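Local coordinates for protein arginase, mitochondrial (Medicago truncatula, PDB 6VSS) that hydrolyses L-arginine to urea and L-ornithine, and agmatine to urea and putrescine, using two manganese ions per subunit of a homohexamer, at residues F77-I88 with V311-T319; L298-D309 with R333-K341. All coordinates share one frame; numbering follows the deposited sequence. Where two conformers were deposited one is given.

Contact 1 of 2, residues F77-I88 with V311-T319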
loop_
_atom_site.group_PDB
_atom_site.type_symbol
_atom_site.label_atom_id
_atom_site.label_comp_id
_atom_site.label_asym_id
_atom_site.label_seq_id
_atom_site.Cartn_x
_atom_site.Cartn_y
_atom_site.Cartn_z
ATOM N N PHE B 77 0.954 -8.142 -21.351
ATOM C CA PHE B 77 0.349 -8.402 -20.014
ATOM C C PHE B 77 -0.338 -7.141 -19.496
ATOM O O PHE B 77 -1.444 -7.273 -19.018
ATOM C CB PHE B 77 1.429 -8.960 -19.081
ATOM C CG PHE B 77 1.094 -9.059 -17.614
ATOM C CD1 PHE B 77 0.190 -10.008 -17.154
ATOM C CD2 PHE B 77 1.697 -8.209 -16.689
ATOM C CE1 PHE B 77 -0.112 -10.084 -15.800
ATOM C CE2 PHE B 77 1.389 -8.292 -15.342
ATOM C CZ PHE B 77 0.501 -9.235 -14.899
ATOM N N HIS B 78 0.324 -5.983 -19.511
ATOM C CA HIS B 78 -0.192 -4.742 -18.879
ATOM C C HIS B 78 0.249 -3.510 -19.686
ATOM O O HIS B 78 1.463 -3.390 -20.021
ATOM C CB HIS B 78 0.210 -4.753 -17.389
ATOM C CG HIS B 78 -0.569 -3.776 -16.593
ATOM N ND1 HIS B 78 -0.516 -2.425 -16.862
ATOM C CD2 HIS B 78 -1.460 -3.941 -15.573
ATOM C CE1 HIS B 78 -1.322 -1.793 -16.020
ATOM N NE2 HIS B 78 -1.919 -2.697 -15.222
ATOM N N GLU B 79 -0.688 -2.632 -20.017
ATOM C CA GLU B 79 -0.440 -1.463 -20.905
ATOM C C GLU B 79 -0.117 -0.164 -20.145
ATOM O O GLU B 79 -0.019 0.851 -20.783
ATOM C CB GLU B 79 -1.682 -1.253 -21.770
ATOM C CG GLU B 79 -2.051 -2.471 -22.606
ATOM C CD GLU B 79 -3.139 -2.300 -23.652
ATOM O OE1 GLU B 79 -3.566 -1.191 -23.895
ATOM O OE2 GLU B 79 -3.557 -3.292 -24.190
ATOM N N GLY B 80 0.049 -0.227 -18.831
ATOM C CA GLY B 80 0.334 0.934 -17.968
ATOM C C GLY B 80 1.536 1.767 -18.383
ATOM O O GLY B 80 1.569 2.981 -18.055
ATOM N N SER B 81 2.558 1.199 -19.030
ATOM C CA SER B 81 3.728 2.037 -19.431
ATOM C C SER B 81 3.260 3.166 -20.373
ATOM O O SER B 81 3.983 4.115 -20.483
ATOM C CB SER B 81 4.864 1.241 -20.016
ATOM O OG SER B 81 4.454 0.655 -21.259
ATOM N N ALA B 82 2.043 3.150 -20.939
ATOM C CA ALA B 82 1.524 4.273 -21.764
ATOM C C ALA B 82 1.496 5.575 -20.942
ATOM O O ALA B 82 1.676 6.646 -21.511
ATOM C CB ALA B 82 0.167 3.908 -22.320
ATOM N N PHE B 83 1.430 5.484 -19.605
ATOM C CA PHE B 83 1.239 6.655 -18.732
ATOM C C PHE B 83 2.596 7.156 -18.266
ATOM O O PHE B 83 2.646 8.177 -17.556
ATOM C CB PHE B 83 0.320 6.318 -17.548
ATOM C CG PHE B 83 -1.048 5.839 -17.958
ATOM C CD1 PHE B 83 -1.918 6.667 -18.636
ATOM C CD2 PHE B 83 -1.448 4.536 -17.739
ATOM C CE1 PHE B 83 -3.156 6.207 -19.066
ATOM C CE2 PHE B 83 -2.718 4.095 -18.101
ATOM C CZ PHE B 83 -3.554 4.920 -18.789
ATOM N N ALA B 84 3.669 6.444 -18.614
ATOM C CA ALA B 84 5.010 6.696 -18.053
ATOM C C ALA B 84 5.595 8.083 -18.365
ATOM O O ALA B 84 6.167 8.722 -17.473
ATOM C CB ALA B 84 5.919 5.568 -18.442
ATOM N N PRO B 85 5.634 8.605 -19.614
ATOM C CA PRO B 85 6.512 9.738 -19.869
ATOM C C PRO B 85 6.299 10.955 -18.945
ATOM O O PRO B 85 7.288 11.441 -18.413
ATOM C CB PRO B 85 6.328 9.991 -21.365
ATOM C CG PRO B 85 5.943 8.645 -21.931
ATOM C CD PRO B 85 5.055 8.063 -20.847
ATOM N N PRO B 86 5.069 11.486 -18.714
ATOM C CA PRO B 86 4.847 12.662 -17.865
ATOM C C PRO B 86 5.254 12.413 -16.408
ATOM O O PRO B 86 5.732 13.341 -15.766
ATOM C CB PRO B 86 3.323 12.900 -17.891
ATOM C CG PRO B 86 2.910 12.268 -19.202
ATOM C CD PRO B 86 3.819 11.055 -19.335
ATOM N N ARG B 87 5.133 11.173 -15.953
ATOM C CA ARG B 87 5.560 10.768 -14.577
ATOM C C ARG B 87 7.090 10.829 -14.512
ATOM O O ARG B 87 7.597 11.333 -13.548
ATOM C CB ARG B 87 4.984 9.399 -14.197
ATOM C CG ARG B 87 3.492 9.445 -13.903
ATOM C CD ARG B 87 3.201 10.174 -12.603
ATOM N NE ARG B 87 3.400 9.292 -11.450
ATOM C CZ ARG B 87 2.507 8.354 -11.085
ATOM N NH1 ARG B 87 2.725 7.583 -10.029
ATOM N NH2 ARG B 87 1.392 8.199 -11.790
ATOM N N ILE B 88 7.759 10.379 -15.567
ATOM C CA ILE B 88 9.255 10.451 -15.598
ATOM C C ILE B 88 9.704 11.918 -15.631
ATOM O O ILE B 88 10.522 12.290 -14.766
ATOM C CB ILE B 88 9.839 9.634 -16.748
ATOM C CG1 ILE B 88 9.496 8.150 -16.634
ATOM C CG2 ILE B 88 11.348 9.823 -16.835
ATOM C CD1 ILE B 88 9.706 7.440 -17.979
ATOM N N VAL B 311 12.293 2.636 -21.291
ATOM C CA VAL B 311 10.994 1.990 -21.581
ATOM C C VAL B 311 10.535 1.117 -20.424
ATOM O O VAL B 311 11.380 0.791 -19.598
ATOM C CB VAL B 311 11.078 1.190 -22.878
ATOM C CG1 VAL B 311 11.457 2.143 -24.010
ATOM C CG2 VAL B 311 12.040 0.028 -22.813
ATOM N N GLU B 312 9.218 0.862 -20.421
ATOM C CA GLU B 312 8.538 -0.170 -19.644
ATOM C C GLU B 312 8.438 0.298 -18.171
ATOM O O GLU B 312 7.922 -0.491 -17.361
ATOM C CB GLU B 312 9.283 -1.513 -19.760
ATOM C CG GLU B 312 9.160 -2.224 -21.108
ATOM C CD GLU B 312 7.863 -2.919 -21.471
ATOM O OE1 GLU B 312 7.613 -3.090 -22.709
ATOM O OE2 GLU B 312 7.076 -3.228 -20.564
ATOM N N TYR B 313 8.710 1.574 -17.824
ATOM C CA TYR B 313 8.199 2.106 -16.534
ATOM C C TYR B 313 6.653 2.054 -16.622
ATOM O O TYR B 313 6.093 2.571 -17.589
ATOM C CB TYR B 313 8.673 3.518 -16.172
ATOM C CG TYR B 313 7.952 4.085 -14.976
ATOM C CD1 TYR B 313 7.745 3.325 -13.835
ATOM C CD2 TYR B 313 7.463 5.389 -14.960
ATOM C CE1 TYR B 313 7.091 3.847 -12.722
ATOM C CE2 TYR B 313 6.763 5.902 -13.875
ATOM C CZ TYR B 313 6.606 5.143 -12.736
ATOM O OH TYR B 313 5.974 5.670 -11.621
ATOM N N ASN B 314 6.006 1.437 -15.621
ATOM C CA ASN B 314 4.532 1.297 -15.511
ATOM C C ASN B 314 4.116 1.935 -14.194
ATOM O O ASN B 314 4.129 1.304 -13.137
ATOM C CB ASN B 314 4.180 -0.196 -15.610
ATOM C CG ASN B 314 2.683 -0.432 -15.667
ATOM O OD1 ASN B 314 1.920 0.443 -15.257
ATOM N ND2 ASN B 314 2.270 -1.595 -16.180
ATOM N N PRO B 315 3.655 3.193 -14.206
ATOM C CA PRO B 315 3.239 3.856 -12.980
ATOM C C PRO B 315 2.024 3.225 -12.285
ATOM O O PRO B 315 1.893 3.360 -11.114
ATOM C CB PRO B 315 2.898 5.294 -13.413
ATOM C CG PRO B 315 2.936 5.327 -14.903
ATOM C CD PRO B 315 3.532 4.035 -15.398
ATOM N N GLN B 316 1.195 2.488 -13.007
ATOM C CA GLN B 316 0.068 1.720 -12.408
ATOM C C GLN B 316 0.596 0.568 -11.570
ATOM O O GLN B 316 -0.211 0.047 -10.887
ATOM C CB GLN B 316 -0.853 1.073 -13.441
ATOM C CG GLN B 316 -1.629 2.113 -14.213
ATOM C CD GLN B 316 -2.662 1.575 -15.171
ATOM O OE1 GLN B 316 -2.353 1.284 -16.314
ATOM N NE2 GLN B 316 -3.923 1.564 -14.753
ATOM N N ARG B 317 1.848 0.160 -11.697
ATOM C CA ARG B 317 2.331 -0.973 -10.871
ATOM C C ARG B 317 3.412 -0.494 -9.901
ATOM O O ARG B 317 4.031 -1.330 -9.272
ATOM C CB ARG B 317 2.781 -2.129 -11.756
ATOM C CG ARG B 317 1.724 -2.527 -12.771
ATOM C CD ARG B 317 1.466 -3.987 -12.981
ATOM N NE ARG B 317 2.697 -4.716 -12.897
ATOM C CZ ARG B 317 2.832 -5.878 -12.304
ATOM N NH1 ARG B 317 1.795 -6.475 -11.751
ATOM N NH2 ARG B 317 4.007 -6.456 -12.285
ATOM N N ASP B 318 3.579 0.819 -9.784
ATOM C CA ASP B 318 4.611 1.422 -8.908
ATOM C C ASP B 318 4.132 1.416 -7.449
ATOM O O ASP B 318 2.969 1.163 -7.195
ATOM C CB ASP B 318 4.952 2.836 -9.380
ATOM C CG ASP B 318 6.336 3.341 -9.009
ATOM O OD1 ASP B 318 6.991 2.694 -8.211
ATOM O OD2 ASP B 318 6.707 4.373 -9.485
ATOM N N THR B 319 5.012 1.753 -6.518
ATOM C CA THR B 319 4.589 1.870 -5.106
ATOM C C THR B 319 3.892 3.223 -4.906
ATOM O O THR B 319 3.968 4.102 -5.763
ATOM C CB THR B 319 5.742 1.680 -4.123
ATOM O OG1 THR B 319 6.748 2.583 -4.538
ATOM C CG2 THR B 319 6.338 0.297 -4.125
HETATM O O HOH W 1 4.546 -3.715 -21.019
#

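Contact 2 of 2, residues L298-D309 with R333-K341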
loop_
_atom_site.group_PDB
_atom_site.type_symbol
_atom_site.label_atom_id
_atom_site.label_comp_id
_atom_site.label_asym_id
_atom_site.label_seq_id
_atom_site.Cartn_x
_atom_site.Cartn_y
_atom_site.Cartn_z
ATOM N N LEU B 298 27.416 2.189 -17.883
ATOM C CA LEU B 298 27.049 3.372 -18.691
ATOM C C LEU B 298 28.136 4.431 -18.520
ATOM O O LEU B 298 28.564 5.057 -19.538
ATOM C CB LEU B 298 25.671 3.831 -18.204
ATOM C CG LEU B 298 24.936 4.804 -19.096
ATOM C CD1 LEU B 298 24.854 4.299 -20.534
ATOM C CD2 LEU B 298 23.562 5.041 -18.518
ATOM N N GLN B 299 28.624 4.559 -17.287
ATOM C CA GLN B 299 29.696 5.499 -16.914
ATOM C C GLN B 299 30.966 5.084 -17.654
ATOM O O GLN B 299 31.682 5.956 -18.126
ATOM C CB GLN B 299 29.819 5.596 -15.381
ATOM C CG GLN B 299 28.633 6.355 -14.772
ATOM C CD GLN B 299 28.575 6.425 -13.256
ATOM O OE1 GLN B 299 29.315 5.729 -12.555
ATOM N NE2 GLN B 299 27.695 7.272 -12.730
ATOM N N ASN B 300 31.187 3.803 -17.862
ATOM C CA ASN B 300 32.427 3.290 -18.480
ATOM C C ASN B 300 32.285 3.231 -20.006
ATOM O O ASN B 300 33.295 3.142 -20.658
ATOM C CB ASN B 300 32.791 1.926 -17.891
ATOM C CG ASN B 300 33.520 2.034 -16.567
ATOM O OD1 ASN B 300 34.646 2.530 -16.518
ATOM N ND2 ASN B 300 32.910 1.567 -15.497
ATOM N N LEU B 301 31.088 3.343 -20.570
ATOM C CA LEU B 301 30.866 3.037 -22.016
ATOM C C LEU B 301 31.576 4.064 -22.898
ATOM O O LEU B 301 31.429 5.242 -22.630
ATOM C CB LEU B 301 29.375 3.050 -22.350
ATOM C CG LEU B 301 29.057 2.908 -23.836
ATOM C CD1 LEU B 301 29.297 1.488 -24.281
ATOM C CD2 LEU B 301 27.614 3.306 -24.126
ATOM N N GLN B 302 32.294 3.597 -23.921
ATOM C CA GLN B 302 32.905 4.437 -24.973
ATOM C C GLN B 302 32.107 4.277 -26.261
ATOM O O GLN B 302 31.652 3.174 -26.590
ATOM C CB GLN B 302 34.386 4.046 -25.152
ATOM C CG GLN B 302 35.170 4.299 -23.869
ATOM C CD GLN B 302 36.638 3.969 -23.887
ATOM O OE1 GLN B 302 37.069 2.919 -24.355
ATOM N NE2 GLN B 302 37.406 4.872 -23.315
ATOM N N GLY B 303 32.016 5.351 -27.007
ATOM C CA GLY B 303 31.285 5.402 -28.279
ATOM C C GLY B 303 30.499 6.695 -28.358
ATOM O O GLY B 303 30.198 7.336 -27.324
ATOM N N ASP B 304 30.216 7.105 -29.575
ATOM C CA ASP B 304 29.384 8.280 -29.868
ATOM C C ASP B 304 27.928 7.846 -29.690
ATOM O O ASP B 304 27.376 7.231 -30.617
ATOM C CB ASP B 304 29.741 8.740 -31.283
ATOM C CG ASP B 304 28.972 9.949 -31.714
ATOM O OD1 ASP B 304 28.484 10.643 -30.803
ATOM O OD2 ASP B 304 28.806 10.122 -32.960
ATOM N N ILE B 305 27.314 8.183 -28.555
ATOM C CA ILE B 305 25.860 7.969 -28.306
ATOM C C ILE B 305 25.021 8.960 -29.130
ATOM O O ILE B 305 25.045 10.203 -28.876
ATOM C CB ILE B 305 25.527 8.006 -26.809
ATOM C CG1 ILE B 305 26.470 7.097 -26.025
ATOM C CG2 ILE B 305 24.073 7.620 -26.600
ATOM C CD1 ILE B 305 26.470 7.376 -24.554
ATOM N N VAL B 306 24.284 8.390 -30.088
ATOM C CA VAL B 306 23.426 9.122 -31.064
ATOM C C VAL B 306 21.943 9.088 -30.656
ATOM O O VAL B 306 21.161 9.962 -31.079
ATOM C CB VAL B 306 23.642 8.607 -32.494
ATOM C CG1 VAL B 306 25.098 8.745 -32.843
ATOM C CG2 VAL B 306 23.197 7.185 -32.701
ATOM N N GLY B 307 21.525 8.117 -29.851
ATOM C CA GLY B 307 20.163 8.113 -29.313
ATOM C C GLY B 307 20.028 7.146 -28.167
ATOM O O GLY B 307 20.943 6.366 -27.928
ATOM N N GLY B 308 18.840 7.106 -27.565
ATOM C CA GLY B 308 18.603 6.201 -26.444
ATOM C C GLY B 308 17.144 6.197 -26.060
ATOM O O GLY B 308 16.375 6.997 -26.562
ATOM N N ASP B 309 16.768 5.270 -25.206
ATOM C CA ASP B 309 15.375 5.197 -24.731
ATOM C C ASP B 309 15.365 4.614 -23.317
ATOM O O ASP B 309 16.349 3.973 -22.859
ATOM C CB ASP B 309 14.482 4.524 -25.769
ATOM C CG ASP B 309 14.812 3.080 -25.993
ATOM O OD1 ASP B 309 14.862 2.343 -24.970
ATOM O OD2 ASP B 309 14.950 2.685 -27.190
ATOM N N ARG B 333 18.504 10.737 -16.472
ATOM C CA ARG B 333 19.497 11.788 -16.129
ATOM C C ARG B 333 20.904 11.289 -16.471
ATOM O O ARG B 333 21.670 12.023 -17.075
ATOM C CB ARG B 333 19.397 12.190 -14.659
ATOM C CG ARG B 333 18.223 13.122 -14.390
ATOM C CD ARG B 333 17.693 13.026 -12.965
ATOM N NE ARG B 333 18.725 13.381 -12.003
ATOM C CZ ARG B 333 18.617 14.268 -11.024
ATOM N NH1 ARG B 333 17.511 14.966 -10.855
ATOM N NH2 ARG B 333 19.678 14.538 -10.284
ATOM N N GLU B 334 21.228 10.055 -16.153
ATOM C CA GLU B 334 22.588 9.580 -16.347
ATOM C C GLU B 334 22.787 9.273 -17.837
ATOM O O GLU B 334 23.882 9.485 -18.325
ATOM C CB GLU B 334 22.787 8.447 -15.377
ATOM C CG GLU B 334 22.649 8.886 -13.928
ATOM C CD GLU B 334 23.735 9.839 -13.445
ATOM O OE1 GLU B 334 24.904 9.689 -13.854
ATOM O OE2 GLU B 334 23.394 10.745 -12.689
ATOM N N LEU B 335 21.769 8.798 -18.548
ATOM C CA LEU B 335 21.859 8.625 -20.021
ATOM C C LEU B 335 22.084 9.984 -20.677
ATOM O O LEU B 335 22.975 10.058 -21.549
ATOM C CB LEU B 335 20.616 7.910 -20.567
ATOM C CG LEU B 335 20.527 7.771 -22.105
ATOM C CD1 LEU B 335 21.813 7.254 -22.695
ATOM C CD2 LEU B 335 19.396 6.816 -22.491
ATOM N N ALA B 336 21.293 11.020 -20.323
ATOM C CA ALA B 336 21.471 12.399 -20.839
ATOM C C ALA B 336 22.913 12.903 -20.572
ATOM O O ALA B 336 23.509 13.461 -21.485
ATOM C CB ALA B 336 20.440 13.352 -20.289
ATOM N N ALA B 337 23.436 12.729 -19.351
ATOM C CA ALA B 337 24.798 13.124 -18.934
ATOM C C ALA B 337 25.833 12.519 -19.892
ATOM O O ALA B 337 26.841 13.197 -20.190
ATOM C CB ALA B 337 25.051 12.729 -17.489
ATOM N N LYS B 338 25.657 11.274 -20.320
ATOM C CA LYS B 338 26.561 10.635 -21.294
ATOM C C LYS B 338 26.294 11.121 -22.724
ATOM O O LYS B 338 27.249 11.214 -23.515
ATOM C CB LYS B 338 26.399 9.113 -21.227
ATOM C CG LYS B 338 27.051 8.487 -20.001
ATOM C CD LYS B 338 28.573 8.504 -20.060
ATOM C CE LYS B 338 29.125 7.505 -21.056
ATOM N NZ LYS B 338 30.468 7.046 -20.619
ATOM N N MET B 339 25.046 11.284 -23.132
ATOM C CA MET B 339 24.784 11.552 -24.562
ATOM C C MET B 339 25.026 13.056 -24.853
ATOM O O MET B 339 25.465 13.420 -25.952
ATOM C CB MET B 339 23.356 11.134 -24.924
ATOM C CG MET B 339 22.970 11.575 -26.308
ATOM S SD MET B 339 21.592 10.638 -26.953
ATOM C CE MET B 339 20.215 11.392 -26.124
ATOM N N SER B 340 24.748 13.925 -23.889
ATOM C CA SER B 340 25.018 15.371 -23.995
ATOM C C SER B 340 26.518 15.645 -23.974
ATOM O O SER B 340 27.265 14.958 -23.294
ATOM C CB SER B 340 24.282 16.138 -22.957
ATOM O OG SER B 340 22.891 16.077 -23.250
ATOM N N LYS B 341 26.900 16.710 -24.651
ATOM C CA LYS B 341 28.304 16.966 -25.067
ATOM C C LYS B 341 28.406 18.423 -25.506
ATOM O O LYS B 341 27.376 19.030 -25.854
ATOM C CB LYS B 341 28.660 16.079 -26.263
ATOM C CG LYS B 341 29.442 14.839 -25.967
ATOM C CD LYS B 341 29.288 13.818 -27.040
ATOM C CE LYS B 341 29.368 14.332 -28.461
ATOM N NZ LYS B 341 29.124 13.201 -29.383
ATOM O OXT LYS B 341 29.553 18.857 -25.474
HETATM O O HOH W 2 26.726 11.738 -27.703
#

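Contact 1 of 2, residues F77-I88 with V311-T319
His-78 and Asn-314 both hold CG anti to their backbone N (chi1 -164° and -173°), which brings imidazole and amide together with their planes 54° apart. Asn-314 ND2 donates to Ser-282 OG. On the His-78 ring, ND1 accepts the N-H of Gly-80 nearly in the ring plane (3.0 Å). CE1 meets Gln-316 OE1 at the ring edge (3.3 Å), and Arg-317 CD makes a CH-pi contact over one face. Replacing His-78 by an alanine removes the ring, and the Gly-80 N-H is then likely to lose its acceptor and Arg-317 CD the face it lies on. The Arg-317 guanidinium turns one face to the edge of the Phe-77 ring, and its NE donates to Val-281 O. Gly-80 CA lies 3.2 Å from Asn-314 OD1, and a CB here would point at that oxygen and clash. Pro-315 CG packs on Phe-83 CB (3.8 Å), while its CB lies over one face of the Arg-87 guanidinium. Tyr-313 sets CD2 against Ala-84 CB and Ile-88 CG1, and its OH donates to Asp-318 OD2 (2.6 Å). Glu-312, inferred to bind substrate, accepts from His-160 N beside the manganese site. The contact joins the 3-10 turn and first turn of helix 84-92 to the loop between strand 305-311 and helix 323-339, where Ile-88 touches Val-332 and Tyr-313 touches Thr-324.

Contact 2 of 2, residues L298-D309 with R333-K341
Lys-338 NZ reaches the C-terminal end of helix 291-300 and donates to two backbone carbonyls there. The bond to Leu-301 O (2.9 Å) lies in the carbonyl plane, on a lone pair. The bond to Gln-299 O (3.0 Å) comes from above the carbonyl plane, 66° out of it. The lysine chain bends at chi2 and chi3, which curls it past Leu-298 O toward these acceptors. Its positive charge is probably favoured by the helix end, where the carbonyl dipoles point outward. A second lysine, Lys-341, forms a salt bridge through NZ to Asp-304 OD1 (3.0 Å), and the two side chains cross at about a right angle. The same carboxylate oxygen also pairs with Arg-152, so two cations share it. A water donates to Ile-305 O and to Met-339 O, linking the strand to the last turn of the helix.

Between these polar groups the packing is apolar. Ile-305 sends CD1 to Lys-338 CB (3.8 Å) and CG2 to Met-339 SD (3.9 Å). The sulfur also lies against Gly-307 CA (3.7 Å). Leu-335 CD2 lies 4.1 Å from Gly-308 CA. A side chain on Gly-308 would point at that methyl and clash with it, so the bare backbone lets the helix lie close. Leu-298 CD2 meets the helix backbone at Leu-335 N.

This is a helix laid on a parallel beta sheet, as in the alpha/beta fold of arginases. Strand 305-309 and helix 333-339 run nearly antiparallel, at 158°, with axes 9.1 Å apart. Helix 291-300 flanks the C-terminal helix, while Leu-335 and Met-339 also touch Leu-154 of the adjacent strand 151-157.

The centres of contacts 1 and 2 are about 23 Å apart, on opposite sides of the chain's centre. Along the chain the order is 77-88, 298-309, 311-319, 333-341, so the segments alternate. Strand 305-311 runs from contact 2 into contact 1. Helix 323-339 then returns to contact 2, antiparallel to the strand. Contact 1 lies at the C-terminal end of this central strand, on the manganese side. Contact 2 includes the strand's N-terminal end, beside the C-terminal end of helix 323-339. The two contacts pack opposite ends of this strand-loop-helix unit against different parts of the chain: contact 1 against the 3-10 turn and helix 84-92, contact 2 against the end of helix 291-300.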